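Local coordinates for protein transcriptional regulator (Streptococcus thermophilus LMD-9, PDB 5JUF) that probably activates transcription of competence genes in response to a secreted peptide pheromone, pairing a DNA-binding helix-turn-helix domain with a tetratricopeptide-type helical domain, at residues D167-H172 / K181-R186; K255-H260 / K264-E269. All coordinates share one frame; numbering follows the deposited sequence.

Interaction 1: D167-H172 / K181-R186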
ATOM      1  N   ASP A 167      -0.479  -2.968   2.281  1.00 23.77           N
ATOM      2  CA  ASP A 167       0.901  -3.037   2.766  1.00 27.75           C
ATOM      3  C   ASP A 167       0.994  -2.613   4.229  1.00 29.26           C
ATOM      4  O   ASP A 167       1.735  -3.218   5.009  1.00 24.15           O
ATOM      5  CB  ASP A 167       1.801  -2.159   1.883  1.00 27.06           C
ATOM      6  CG  ASP A 167       3.299  -2.508   1.995  1.00 35.62           C
ATOM      7  OD1 ASP A 167       3.661  -3.590   2.496  1.00 35.10           O
ATOM      8  OD2 ASP A 167       4.117  -1.689   1.534  1.00 38.10           O
ATOM      9  N   TYR A 168       0.236  -1.582   4.631  1.00 22.11           N
ATOM     10  CA  TYR A 168       0.271  -1.174   6.034  1.00 26.23           C
ATOM     11  C   TYR A 168      -0.365  -2.227   6.938  1.00 23.49           C
ATOM     12  O   TYR A 168       0.066  -2.401   8.085  1.00 21.87           O
ATOM     13  CB  TYR A 168      -0.427   0.177   6.205  1.00 22.90           C
ATOM     14  CG  TYR A 168      -0.005   0.965   7.423  1.00 25.83           C
ATOM     15  CD1 TYR A 168       1.336   1.197   7.685  1.00 27.74           C
ATOM     16  CD2 TYR A 168      -0.944   1.512   8.285  1.00 23.25           C
ATOM     17  CE1 TYR A 168       1.743   1.948   8.782  1.00 29.73           C
ATOM     18  CE2 TYR A 168      -0.549   2.277   9.404  1.00 23.95           C
ATOM     19  CZ  TYR A 168       0.801   2.480   9.646  1.00 23.06           C
ATOM     20  OH  TYR A 168       1.224   3.229  10.732  1.00 26.52           O
ATOM     21  N   TYR A 169      -1.382  -2.938   6.434  1.00 26.63           N
ATOM     22  CA  TYR A 169      -1.933  -4.094   7.143  1.00 27.56           C
ATOM     23  C   TYR A 169      -0.872  -5.179   7.348  1.00 23.58           C
ATOM     24  O   TYR A 169      -0.699  -5.691   8.462  1.00 27.95           O
ATOM     25  CB  TYR A 169      -3.141  -4.629   6.377  1.00 26.68           C
ATOM     26  CG  TYR A 169      -3.531  -6.076   6.662  1.00 29.26           C
ATOM     27  CD1 TYR A 169      -3.938  -6.480   7.933  1.00 28.43           C
ATOM     28  CD2 TYR A 169      -3.514  -7.026   5.650  1.00 28.12           C
ATOM     29  CE1 TYR A 169      -4.311  -7.798   8.185  1.00 25.64           C
ATOM     30  CE2 TYR A 169      -3.888  -8.354   5.900  1.00 28.04           C
ATOM     31  CZ  TYR A 169      -4.286  -8.722   7.174  1.00 28.48           C
ATOM     32  OH  TYR A 169      -4.664 -10.022   7.422  1.00 29.82           O
ATOM     33  N   PHE A 170      -0.119  -5.514   6.298  1.00 26.47           N
ATOM     34  CA  PHE A 170       0.972  -6.483   6.468  1.00 28.34           C
ATOM     35  C   PHE A 170       2.001  -5.989   7.486  1.00 28.33           C
ATOM     36  O   PHE A 170       2.544  -6.782   8.269  1.00 26.79           O
ATOM     37  CB  PHE A 170       1.644  -6.770   5.121  1.00 25.03           C
ATOM     38  CG  PHE A 170       0.751  -7.456   4.124  1.00 25.62           C
ATOM     39  CD1 PHE A 170      -0.272  -8.293   4.548  1.00 27.13           C
ATOM     40  CD2 PHE A 170       0.925  -7.252   2.765  1.00 26.47           C
ATOM     41  CE1 PHE A 170      -1.099  -8.922   3.632  1.00 30.92           C
ATOM     42  CE2 PHE A 170       0.094  -7.882   1.847  1.00 24.96           C
ATOM     43  CZ  PHE A 170      -0.911  -8.713   2.280  1.00 26.87           C
ATOM     44  N   PHE A 171       2.265  -4.676   7.496  1.00 27.64           N
ATOM     45  CA  PHE A 171       3.139  -4.063   8.499  1.00 27.79           C
ATOM     46  C   PHE A 171       2.622  -4.309   9.918  1.00 31.12           C
ATOM     47  O   PHE A 171       3.416  -4.540  10.839  1.00 29.38           O
ATOM     48  CB  PHE A 171       3.259  -2.562   8.181  1.00 25.78           C
ATOM     49  CG  PHE A 171       4.310  -1.807   8.982  1.00 31.33           C
ATOM     50  CD1 PHE A 171       5.670  -2.045   8.788  1.00 33.18           C
ATOM     51  CD2 PHE A 171       3.931  -0.790   9.854  1.00 30.20           C
ATOM     52  CE1 PHE A 171       6.624  -1.320   9.492  1.00 36.70           C
ATOM     53  CE2 PHE A 171       4.883  -0.051  10.558  1.00 35.60           C
ATOM     54  CZ  PHE A 171       6.231  -0.327  10.381  1.00 36.13           C
ATOM     55  N   HIS A 172       1.294  -4.285  10.120  1.00 29.44           N
ATOM     56  CA  HIS A 172       0.743  -4.632  11.436  1.00 30.80           C
ATOM     57  C   HIS A 172       1.026  -6.087  11.805  1.00 31.85           C
ATOM     58  O   HIS A 172       1.098  -6.427  12.993  1.00 32.64           O
ATOM     59  CB  HIS A 172      -0.777  -4.412  11.487  1.00 26.83           C
ATOM     60  CG  HIS A 172      -1.196  -2.978  11.617  1.00 34.16           C
ATOM     61  ND1 HIS A 172      -0.939  -2.033  10.647  1.00 36.00           N
ATOM     62  CD2 HIS A 172      -1.897  -2.342  12.586  1.00 39.04           C
ATOM     63  CE1 HIS A 172      -1.451  -0.872  11.019  1.00 32.09           C
ATOM     64  NE2 HIS A 172      -2.036  -1.032  12.193  1.00 34.13           N
ATOM     65  N   LYS A 181      -6.327 -15.473  10.797  1.00 44.30           N
ATOM     66  CA  LYS A 181      -5.849 -16.208   9.628  1.00 45.55           C
ATOM     67  C   LYS A 181      -6.831 -16.120   8.467  1.00 34.30           C
ATOM     68  O   LYS A 181      -6.417 -16.099   7.306  1.00 39.31           O
ATOM     69  CB  LYS A 181      -5.591 -17.673   9.988  1.00 48.23           C
ATOM     70  CG  LYS A 181      -4.683 -17.885  11.185  1.00 59.58           C
ATOM     71  CD  LYS A 181      -4.686 -19.354  11.592  1.00 72.06           C
ATOM     72  CE  LYS A 181      -3.667 -19.644  12.675  1.00 78.51           C
ATOM     73  NZ  LYS A 181      -3.582 -21.105  12.956  1.00 82.19           N
ATOM     74  N   LYS A 182      -8.137 -16.093   8.758  1.00 33.21           N
ATOM     75  CA  LYS A 182      -9.132 -16.020   7.691  1.00 42.81           C
ATOM     76  C   LYS A 182      -9.069 -14.686   6.949  1.00 35.82           C
ATOM     77  O   LYS A 182      -9.182 -14.652   5.719  1.00 37.50           O
ATOM     78  CB  LYS A 182     -10.533 -16.249   8.256  1.00 40.15           C
ATOM     79  CG  LYS A 182     -10.786 -17.682   8.709  1.00 52.87           C
ATOM     80  CD  LYS A 182     -12.261 -17.948   8.961  1.00 56.28           C
ATOM     81  CE  LYS A 182     -12.496 -19.410   9.325  1.00 66.85           C
ATOM     82  NZ  LYS A 182     -13.935 -19.713   9.577  1.00 71.90           N
ATOM     83  N   LEU A 183      -8.915 -13.579   7.673  1.00 32.12           N
ATOM     84  CA  LEU A 183      -8.705 -12.289   7.015  1.00 33.16           C
ATOM     85  C   LEU A 183      -7.449 -12.302   6.142  1.00 34.56           C
ATOM     86  O   LEU A 183      -7.455 -11.788   5.013  1.00 30.55           O
ATOM     87  CB  LEU A 183      -8.601 -11.184   8.058  1.00 28.16           C
ATOM     88  CG  LEU A 183      -8.249  -9.797   7.504  1.00 32.38           C
ATOM     89  CD1 LEU A 183      -9.358  -9.329   6.573  1.00 28.60           C
ATOM     90  CD2 LEU A 183      -8.034  -8.816   8.654  1.00 31.47           C
ATOM     91  N   PHE A 184      -6.354 -12.862   6.656  1.00 34.30           N
ATOM     92  CA  PHE A 184      -5.108 -12.861   5.896  1.00 33.29           C
ATOM     93  C   PHE A 184      -5.273 -13.636   4.594  1.00 32.15           C
ATOM     94  O   PHE A 184      -4.883 -13.160   3.517  1.00 30.50           O
ATOM     95  CB  PHE A 184      -3.981 -13.429   6.765  1.00 29.83           C
ATOM     96  CG  PHE A 184      -2.616 -13.410   6.116  1.00 30.97           C
ATOM     97  CD1 PHE A 184      -2.040 -12.226   5.688  1.00 26.37           C
ATOM     98  CD2 PHE A 184      -1.889 -14.580   5.983  1.00 38.84           C
ATOM     99  CE1 PHE A 184      -0.780 -12.220   5.110  1.00 33.67           C
ATOM    100  CE2 PHE A 184      -0.629 -14.577   5.415  1.00 33.97           C
ATOM    101  CZ  PHE A 184      -0.074 -13.398   4.979  1.00 32.92           C
ATOM    102  N   GLU A 185      -5.890 -14.822   4.671  1.00 32.89           N
ATOM    103  CA  GLU A 185      -6.126 -15.624   3.472  1.00 39.67           C
ATOM    104  C   GLU A 185      -7.005 -14.887   2.473  1.00 39.03           C
ATOM    105  O   GLU A 185      -6.775 -14.958   1.261  1.00 32.34           O
ATOM    106  CB  GLU A 185      -6.774 -16.958   3.850  1.00 44.24           C
ATOM    107  CG  GLU A 185      -5.861 -17.913   4.610  1.00 59.97           C
ATOM    108  CD  GLU A 185      -4.712 -18.426   3.766  1.00 69.18           C
ATOM    109  OE1 GLU A 185      -3.706 -18.882   4.347  1.00 76.79           O
ATOM    110  OE2 GLU A 185      -4.816 -18.375   2.523  1.00 72.65           O
ATOM    111  N   ARG A 186      -8.047 -14.214   2.964  1.00 37.02           N
ATOM    112  CA  ARG A 186      -8.921 -13.434   2.098  1.00 39.04           C
ATOM    113  C   ARG A 186      -8.152 -12.325   1.391  1.00 36.17           C
ATOM    114  O   ARG A 186      -8.280 -12.144   0.176  1.00 31.37           O
ATOM    115  CB  ARG A 186     -10.066 -12.856   2.927  1.00 41.30           C
ATOM    116  CG  ARG A 186     -11.140 -12.142   2.132  1.00 58.29           C
ATOM    117  CD  ARG A 186     -12.349 -11.844   3.029  1.00 71.05           C
ATOM    118  NE  ARG A 186     -12.420 -10.439   3.432  1.00 74.70           N
ATOM    119  CZ  ARG A 186     -13.021 -10.008   4.536  1.00 70.53           C
ATOM    120  NH1 ARG A 186     -13.042  -8.717   4.821  1.00 60.88           N
ATOM    121  NH2 ARG A 186     -13.587 -10.870   5.368  1.00 74.24           N
TER
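Tyr169 and Phe184 each carry CG anti to the backbone nitrogen (chi1 159° and -177°), which sends the tyrosine ring straight out from helix 160-173 toward helix 181-192 and sets the phenylalanine ring where the tyrosine hydroxyl runs in near the plane at its edge. The oxygen ends up close to the backbone of the second helix, with Tyr169 OH 3.3 Å from Phe184 CA and 3.5 Å from Phe184 CB. Phe184 N is also near, but the angle is too poor for a hydrogen bond, so the oxygen is packed against this helix rather than bonded to it. Leu183 comes from the opposite direction and brings its CD2 branch obliquely against the tyrosine ring, 3.9 Å from Tyr169 CE1. The two segments run antiparallel within the tetratricopeptide domain, a right-handed superhelix of helical hairpins in this family, and their axes come no closer than 12.3 Å. Large aromatic side chains bridge that separation. Beside Tyr169, Phe170 brings its CE1 to 3.6 Å from CE1 of Phe184; the ring planes stand at 83° and the centroids are 5.9 Å apart, an oblique pair with Phe170 CD1 and CE1 near the plane of the Phe184 ring, beyond its edge. Helix 200-219 joins from Phe170's side, where Leu216 touches both phenylalanines, while Phe149 of helix 139-152 stacks on Tyr169 and also meets Leu183. Within the first helix, His172 ND1 donates to Tyr168 O at 2.8 Å, approaching from the face of that carbonyl opposite to His172 N.

Interaction 2: K255-H260 / K264-E269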
ATOM      1  N   LYS A 255      13.648 -20.936  -0.339  1.00 34.76           N
ATOM      2  CA  LYS A 255      13.010 -21.122   0.964  1.00 37.43           C
ATOM      3  C   LYS A 255      11.885 -22.145   0.883  1.00 39.42           C
ATOM      4  O   LYS A 255      11.763 -23.019   1.752  1.00 37.83           O
ATOM      5  CB  LYS A 255      12.464 -19.792   1.494  1.00 38.67           C
ATOM      6  CG  LYS A 255      13.483 -18.678   1.723  1.00 39.13           C
ATOM      7  CD  LYS A 255      14.406 -18.980   2.892  1.00 43.80           C
ATOM      8  CE  LYS A 255      15.171 -17.729   3.334  1.00 45.39           C
ATOM      9  NZ  LYS A 255      16.203 -18.059   4.366  1.00 45.38           N
ATOM     10  N   TYR A 256      11.049 -22.050  -0.157  1.00 34.22           N
ATOM     11  CA  TYR A 256       9.960 -23.006  -0.333  1.00 39.81           C
ATOM     12  C   TYR A 256      10.490 -24.429  -0.439  1.00 43.87           C
ATOM     13  O   TYR A 256       9.996 -25.337   0.237  1.00 40.92           O
ATOM     14  CB  TYR A 256       9.138 -22.637  -1.572  1.00 41.15           C
ATOM     15  CG  TYR A 256       8.118 -23.681  -1.977  1.00 44.67           C
ATOM     16  CD1 TYR A 256       6.839 -23.697  -1.418  1.00 37.80           C
ATOM     17  CD2 TYR A 256       8.431 -24.649  -2.929  1.00 47.29           C
ATOM     18  CE1 TYR A 256       5.910 -24.657  -1.798  1.00 43.03           C
ATOM     19  CE2 TYR A 256       7.513 -25.606  -3.311  1.00 50.23           C
ATOM     20  CZ  TYR A 256       6.258 -25.607  -2.744  1.00 50.76           C
ATOM     21  OH  TYR A 256       5.352 -26.564  -3.135  1.00 55.54           O
ATOM     22  N   GLU A 257      11.510 -24.640  -1.279  1.00 44.74           N
ATOM     23  CA  GLU A 257      12.085 -25.975  -1.411  1.00 48.30           C
ATOM     24  C   GLU A 257      12.689 -26.447  -0.096  1.00 46.27           C
ATOM     25  O   GLU A 257      12.558 -27.620   0.268  1.00 44.84           O
ATOM     26  CB  GLU A 257      13.143 -25.993  -2.521  1.00 43.61           C
ATOM     27  CG  GLU A 257      12.582 -25.780  -3.919  1.00 48.60           C
ATOM     28  CD  GLU A 257      11.734 -26.952  -4.405  1.00 56.74           C
ATOM     29  OE1 GLU A 257      11.757 -28.023  -3.761  1.00 51.71           O
ATOM     30  OE2 GLU A 257      11.038 -26.795  -5.431  1.00 61.91           O
ATOM     31  N   LEU A 258      13.353 -25.544   0.630  1.00 46.46           N
ATOM     32  CA  LEU A 258      14.075 -25.917   1.841  1.00 46.51           C
ATOM     33  C   LEU A 258      13.136 -26.150   3.019  1.00 50.86           C
ATOM     34  O   LEU A 258      13.288 -27.128   3.758  1.00 49.98           O
ATOM     35  CB  LEU A 258      15.095 -24.828   2.184  1.00 45.99           C
ATOM     36  CG  LEU A 258      15.940 -25.028   3.444  1.00 48.18           C
ATOM     37  CD1 LEU A 258      16.853 -26.227   3.291  1.00 48.55           C
ATOM     38  CD2 LEU A 258      16.748 -23.782   3.766  1.00 46.22           C
ATOM     39  N   LEU A 259      12.161 -25.266   3.211  1.00 49.26           N
ATOM     40  CA  LEU A 259      11.348 -25.273   4.419  1.00 46.55           C
ATOM     41  C   LEU A 259      10.073 -26.088   4.260  1.00 52.22           C
ATOM     42  O   LEU A 259       9.645 -26.746   5.212  1.00 56.84           O
ATOM     43  CB  LEU A 259      11.002 -23.838   4.823  1.00 41.94           C
ATOM     44  CG  LEU A 259      12.210 -22.946   5.111  1.00 37.85           C
ATOM     45  CD1 LEU A 259      11.769 -21.502   5.252  1.00 40.92           C
ATOM     46  CD2 LEU A 259      12.907 -23.414   6.371  1.00 44.04           C
ATOM     47  N   HIS A 260       9.453 -26.067   3.081  1.00 51.35           N
ATOM     48  CA  HIS A 260       8.237 -26.835   2.854  1.00 51.95           C
ATOM     49  C   HIS A 260       8.497 -28.184   2.197  1.00 58.06           C
ATOM     50  O   HIS A 260       7.959 -29.199   2.647  1.00 60.79           O
ATOM     51  CB  HIS A 260       7.244 -26.038   2.006  1.00 51.16           C
ATOM     52  CG  HIS A 260       5.906 -26.697   1.883  1.00 51.40           C
ATOM     53  ND1 HIS A 260       5.366 -27.068   0.670  1.00 55.62           N
ATOM     54  CD2 HIS A 260       5.010 -27.075   2.826  1.00 51.30           C
ATOM     55  CE1 HIS A 260       4.188 -27.633   0.870  1.00 62.32           C
ATOM     56  NE2 HIS A 260       3.948 -27.649   2.169  1.00 60.95           N
ATOM     57  N   LYS A 264      16.918 -30.058  -0.133  1.00 54.21           N
ATOM     58  CA  LYS A 264      18.081 -29.184  -0.026  1.00 54.02           C
ATOM     59  C   LYS A 264      18.750 -28.970  -1.376  1.00 52.05           C
ATOM     60  O   LYS A 264      19.342 -27.909  -1.606  1.00 47.11           O
ATOM     61  CB  LYS A 264      19.087 -29.749   0.974  1.00 63.18           C
ATOM     62  CG  LYS A 264      18.612 -29.718   2.412  1.00 67.03           C
ATOM     63  CD  LYS A 264      19.670 -30.280   3.359  1.00 71.05           C
ATOM     64  CE  LYS A 264      19.110 -30.409   4.768  1.00 76.60           C
ATOM     65  NZ  LYS A 264      20.163 -30.614   5.796  1.00 81.16           N
ATOM     66  N   LYS A 265      18.668 -29.958  -2.271  1.00 55.98           N
ATOM     67  CA  LYS A 265      19.306 -29.846  -3.579  1.00 55.85           C
ATOM     68  C   LYS A 265      18.634 -28.776  -4.429  1.00 53.56           C
ATOM     69  O   LYS A 265      19.309 -27.939  -5.040  1.00 48.86           O
ATOM     70  CB  LYS A 265      19.275 -31.204  -4.289  1.00 60.89           C
ATOM     71  CG  LYS A 265      19.581 -31.154  -5.774  1.00 66.51           C
ATOM     72  CD  LYS A 265      19.181 -32.458  -6.460  1.00 72.24           C
ATOM     73  CE  LYS A 265      19.685 -32.515  -7.893  1.00 75.85           C
ATOM     74  NZ  LYS A 265      21.175 -32.562  -7.958  1.00 78.44           N
ATOM     75  N   GLU A 266      17.299 -28.784  -4.474  1.00 48.97           N
ATOM     76  CA  GLU A 266      16.589 -27.782  -5.261  1.00 53.50           C
ATOM     77  C   GLU A 266      16.641 -26.416  -4.594  1.00 50.56           C
ATOM     78  O   GLU A 266      16.582 -25.388  -5.281  1.00 49.31           O
ATOM     79  CB  GLU A 266      15.139 -28.213  -5.486  1.00 65.27           C
ATOM     80  CG  GLU A 266      14.668 -28.051  -6.918  1.00 74.55           C
ATOM     81  CD  GLU A 266      15.488 -28.879  -7.893  1.00 88.16           C
ATOM     82  OE1 GLU A 266      15.907 -29.998  -7.524  1.00 94.07           O
ATOM     83  OE2 GLU A 266      15.724 -28.411  -9.028  1.00 92.54           O
ATOM     84  N   ALA A 267      16.736 -26.383  -3.264  1.00 44.80           N
ATOM     85  CA  ALA A 267      16.935 -25.108  -2.587  1.00 46.65           C
ATOM     86  C   ALA A 267      18.290 -24.515  -2.946  1.00 44.22           C
ATOM     87  O   ALA A 267      18.389 -23.318  -3.249  1.00 36.47           O
ATOM     88  CB  ALA A 267      16.804 -25.285  -1.072  1.00 42.08           C
ATOM     89  N   ALA A 268      19.342 -25.341  -2.937  1.00 41.59           N
ATOM     90  CA  ALA A 268      20.668 -24.861  -3.316  1.00 42.98           C
ATOM     91  C   ALA A 268      20.678 -24.352  -4.750  1.00 46.23           C
ATOM     92  O   ALA A 268      21.286 -23.316  -5.045  1.00 39.32           O
ATOM     93  CB  ALA A 268      21.698 -25.975  -3.143  1.00 40.00           C
ATOM     94  N   GLU A 269      20.011 -25.077  -5.655  1.00 43.17           N
ATOM     95  CA  GLU A 269      19.964 -24.677  -7.056  1.00 43.22           C
ATOM     96  C   GLU A 269      19.267 -23.331  -7.236  1.00 44.76           C
ATOM     97  O   GLU A 269      19.692 -22.513  -8.061  1.00 38.89           O
ATOM     98  CB  GLU A 269      19.264 -25.758  -7.876  1.00 53.96           C
ATOM     99  CG  GLU A 269      19.172 -25.463  -9.362  1.00 70.30           C
ATOM    100  CD  GLU A 269      20.533 -25.249 -10.007  1.00 81.37           C
ATOM    101  OE1 GLU A 269      20.605 -24.499 -11.004  1.00 82.60           O
ATOM    102  OE2 GLU A 269      21.533 -25.823  -9.520  1.00 86.24           O
TER
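Glu257 and Glu266 lie side by side and point the same way, flanking a helical hairpin in the tetratricopeptide domain: helix 246-260 turns through a short loop into helix 264-280, and the two segments run antiparallel at 158° with axes 7.6 Å apart at their closest. The glutamates touch through carbon. Glu257 bends at chi2 (-69°), folding its carboxylate against the neighbouring side chain, and its CD comes to 3.8 Å from Glu266 CB. The two carboxylate planes are turned 72° from one another, and Glu257 OE1 stays 5.9 Å from Glu266 OE1, a spacing that probably eases the repulsion between like charges. Lys253 makes a long, weak ion pair with Glu257 OE2.

Ala267 fills the middle of the hairpin. It is small enough for the backbones to come close, its CA lying 5.1 Å from that of Glu257, and its methyl points at the first helix. There the CB of Glu257 rests against Ala267 N at 3.7 Å, while the CB of Leu258, the next residue along, packs on the Ala267 methyl. Leu258 has CG anti to its own nitrogen, and from there its CD1 branch extends toward Lys264, whose extended chain crosses the leucine obliquely with the aliphatic part doing the touching. Leu258 also touches Asp297, and Lys264 touches Leu299, so the C-terminal tail runs beside this side of the hairpin. Asn263 N-caps helix 264-280, its OD1 accepting from Glu266 N, and its backbone is hydrogen-bonded to Glu257, which ties the turn to the first helix. The tightest apolar touch is Leu258 CB to Ala267 CB, at 3.7 Å.

Interactions 1 and 2 follow one another along the chain inside the same tetratricopeptide domain, with centres 26 Å apart and nearest atoms about 12 Å apart, so they do not touch. Interaction 1 is a buried contact 12 Å from the centre of the chain; interaction 2 lies at the surface, 30 Å from it, near the C-terminal end of the model. Helix 200-219 runs between them: Leu216 packs on interaction 1, and Ile218 meets Lys255 and Leu259 beside interaction 2. Both join antiparallel helices, with segment axes 12.3 Å apart at their closest in interaction 1 and 7.6 Å in interaction 2. The structure is the apo form, without bound peptide.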